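Local coordinates for protein malate synthase (Haloferax volcanii, PDB 3OYX) that condenses acetyl-CoA with glyoxylate and hydrolyses the malyl-CoA intermediate to malate and CoA in the glyoxylate cycle, with magnesium as cofactor, at residues A[229-234]-A[255-260]. Numbering follows the deposited sequence.
Sequences DGPYDD and GIWSLT. With GLV (glyoxylic acid), chain B.
Asp229 straddles Ile256: its N donates to Gly255 O (2.9 Å, 164°), and its O accepts from Trp257 N (2.8 Å). Beyond this parallel bridge the backbones part, and a water takes over, accepting from Tyr232 N (2.9 Å) and donating weakly to Trp257 O, which also bonds to Tyr241 OH. The buried Asp229 OD2 has a salt bridge to Arg244 and a hydrogen bond from Asn248; OD1 takes a weak bond from Gly230 N. With CG anti to the backbone N (chi1 -154°), the Trp257 indole turns one face to Pro231, whose CD sits over the six-membered ring, toward its rim (CH-pi, 4.0 Å to the centroid). Thr16, an acetyl-CoA-binding residue, bonds to Trp257 NE1. A glyoxylate borders both side chains, its O2 3.4 Å from Pro231 CG and its C1 3.7 Å from Trp257 CH2, at the C-terminal ends of the strands. Leu259 CD1 packs against Tyr232 O and Asp233 CA; Gln263 serves both segments, NE2 donating to Tyr232 O and OE1 accepting from Leu259 N. In the TIM barrel, strand 255-258 runs between 13-18 and 226-229; helix 238-249 makes the beta-alpha-beta crossover, and its Tyr241 and Met245 cover Ile256, with Ala267 of helix 261-269.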
loop_
_atom_site.group_PDB
_atom_site.type_symbol
_atom_site.label_atom_id
_atom_site.label_comp_id
_atom_site.label_asym_id
_atom_site.label_seq_id
_atom_site.Cartn_x
_atom_site.Cartn_y
_atom_site.Cartn_z
ATOM N N ASP A 229 -3.257 -9.523 -13.328
ATOM C CA ASP A 229 -4.274 -8.458 -13.223
ATOM C C ASP A 229 -5.616 -8.863 -13.773
ATOM O O ASP A 229 -5.734 -9.847 -14.541
ATOM C CB ASP A 229 -3.841 -7.218 -13.999
ATOM C CG ASP A 229 -4.414 -5.969 -13.426
ATOM O OD1 ASP A 229 -5.010 -6.070 -12.333
ATOM O OD2 ASP A 229 -4.250 -4.876 -14.007
ATOM N N GLY A 230 -6.633 -8.082 -13.440
ATOM C CA GLY A 230 -7.971 -8.433 -13.820
ATOM C C GLY A 230 -8.406 -7.853 -15.139
ATOM O O GLY A 230 -7.602 -7.281 -15.884
ATOM N N PRO A 231 -9.703 -8.002 -15.432
ATOM C CA PRO A 231 -10.252 -7.732 -16.769
ATOM C C PRO A 231 -10.079 -6.291 -17.099
ATOM O O PRO A 231 -10.205 -5.460 -16.202
ATOM C CB PRO A 231 -11.751 -8.008 -16.634
ATOM C CG PRO A 231 -12.009 -8.281 -15.193
ATOM C CD PRO A 231 -10.707 -8.444 -14.457
ATOM N N TYR A 232 -9.775 -6.027 -18.361
ATOM C CA TYR A 232 -9.702 -4.678 -18.936
ATOM C C TYR A 232 -10.807 -4.597 -20.044
ATOM O O TYR A 232 -10.586 -5.026 -21.213
ATOM C CB TYR A 232 -8.292 -4.434 -19.504
ATOM C CG TYR A 232 -8.052 -3.006 -19.898
ATOM C CD1 TYR A 232 -7.511 -2.080 -18.987
ATOM C CD2 TYR A 232 -8.364 -2.562 -21.196
ATOM C CE1 TYR A 232 -7.306 -0.735 -19.343
ATOM C CE2 TYR A 232 -8.174 -1.234 -21.555
ATOM C CZ TYR A 232 -7.657 -0.318 -20.632
ATOM O OH TYR A 232 -7.479 1.000 -21.039
ATOM N N ASP A 233 -11.978 -4.070 -19.646
ATOM C CA ASP A 233 -13.247 -4.145 -20.384
ATOM C C ASP A 233 -13.356 -3.402 -21.716
ATOM O O ASP A 233 -14.034 -3.857 -22.642
ATOM C CB ASP A 233 -14.359 -3.543 -19.530
ATOM C CG ASP A 233 -14.876 -4.522 -18.537
ATOM O OD1 ASP A 233 -15.552 -5.474 -19.016
ATOM O OD2 ASP A 233 -14.561 -4.360 -17.314
ATOM N N ASP A 234 -12.796 -2.203 -21.742
ATOM C CA ASP A 234 -12.825 -1.401 -22.922
ATOM C C ASP A 234 -11.828 -2.040 -23.903
ATOM O O ASP A 234 -10.640 -1.696 -23.934
ATOM C CB ASP A 234 -12.493 0.030 -22.525
ATOM C CG ASP A 234 -12.687 1.024 -23.655
ATOM O OD1 ASP A 234 -12.202 2.165 -23.457
ATOM O OD2 ASP A 234 -13.292 0.686 -24.714
ATOM N N GLY A 255 1.137 -10.865 -15.759
ATOM C CA GLY A 255 0.085 -11.484 -16.554
ATOM C C GLY A 255 -1.141 -10.625 -16.414
ATOM O O GLY A 255 -1.250 -9.899 -15.440
ATOM N N ILE A 256 -2.051 -10.672 -17.376
ATOM C CA ILE A 256 -3.275 -9.928 -17.190
ATOM C C ILE A 256 -4.395 -10.790 -17.705
ATOM O O ILE A 256 -4.157 -11.725 -18.452
ATOM C CB ILE A 256 -3.218 -8.592 -17.943
ATOM C CG1 ILE A 256 -4.538 -7.830 -17.797
ATOM C CG2 ILE A 256 -2.792 -8.819 -19.433
ATOM C CD1 ILE A 256 -4.319 -6.338 -17.867
ATOM N N TRP A 257 -5.610 -10.483 -17.284
ATOM C CA TRP A 257 -6.808 -11.066 -17.876
ATOM C C TRP A 257 -6.952 -10.665 -19.379
ATOM O O TRP A 257 -6.506 -9.577 -19.790
ATOM C CB TRP A 257 -7.970 -10.525 -17.077
ATOM C CG TRP A 257 -9.220 -11.330 -17.033
ATOM C CD1 TRP A 257 -10.074 -11.615 -18.078
ATOM C CD2 TRP A 257 -9.836 -11.847 -15.865
ATOM N NE1 TRP A 257 -11.166 -12.305 -17.628
ATOM C CE2 TRP A 257 -11.056 -12.443 -16.266
ATOM C CE3 TRP A 257 -9.497 -11.833 -14.496
ATOM C CZ2 TRP A 257 -11.926 -13.046 -15.349
ATOM C CZ3 TRP A 257 -10.346 -12.468 -13.585
ATOM C CH2 TRP A 257 -11.543 -13.053 -14.022
ATOM N N SER A 258 -7.539 -11.537 -20.197
ATOM C CA SER A 258 -7.810 -11.217 -21.607
ATOM C C SER A 258 -9.267 -11.606 -21.862
ATOM O O SER A 258 -9.741 -12.643 -21.378
ATOM C CB SER A 258 -6.917 -11.990 -22.549
ATOM O OG SER A 258 -5.615 -11.461 -22.534
ATOM N N LEU A 259 -9.983 -10.739 -22.569
ATOM C CA LEU A 259 -11.388 -10.954 -22.787
ATOM C C LEU A 259 -11.687 -11.423 -24.217
ATOM O O LEU A 259 -12.770 -11.901 -24.489
ATOM C CB LEU A 259 -12.121 -9.670 -22.454
ATOM C CG LEU A 259 -12.198 -9.376 -20.961
ATOM C CD1 LEU A 259 -12.935 -8.089 -20.761
ATOM C CD2 LEU A 259 -12.951 -10.512 -20.275
ATOM N N THR A 260 -10.717 -11.285 -25.117
ATOM C CA THR A 260 -10.855 -11.565 -26.547
ATOM C C THR A 260 -9.544 -12.126 -27.101
ATOM O O THR A 260 -8.471 -11.941 -26.519
ATOM C CB THR A 260 -11.185 -10.274 -27.375
ATOM O OG1 THR A 260 -10.178 -9.278 -27.172
ATOM C CG2 THR A 260 -12.473 -9.676 -26.962
HETATM C C1 GLV B . -13.182 -10.573 -11.855
HETATM O O1 GLV B . -14.007 -11.445 -11.563
HETATM C C2 GLV B . -13.638 -9.214 -11.533
HETATM O O2 GLV B . -12.993 -8.264 -11.971
HETATM O O3 GLV B . -14.708 -9.056 -10.710
HETATM O O HOH W 1 -8.904 -8.126 -20.182
#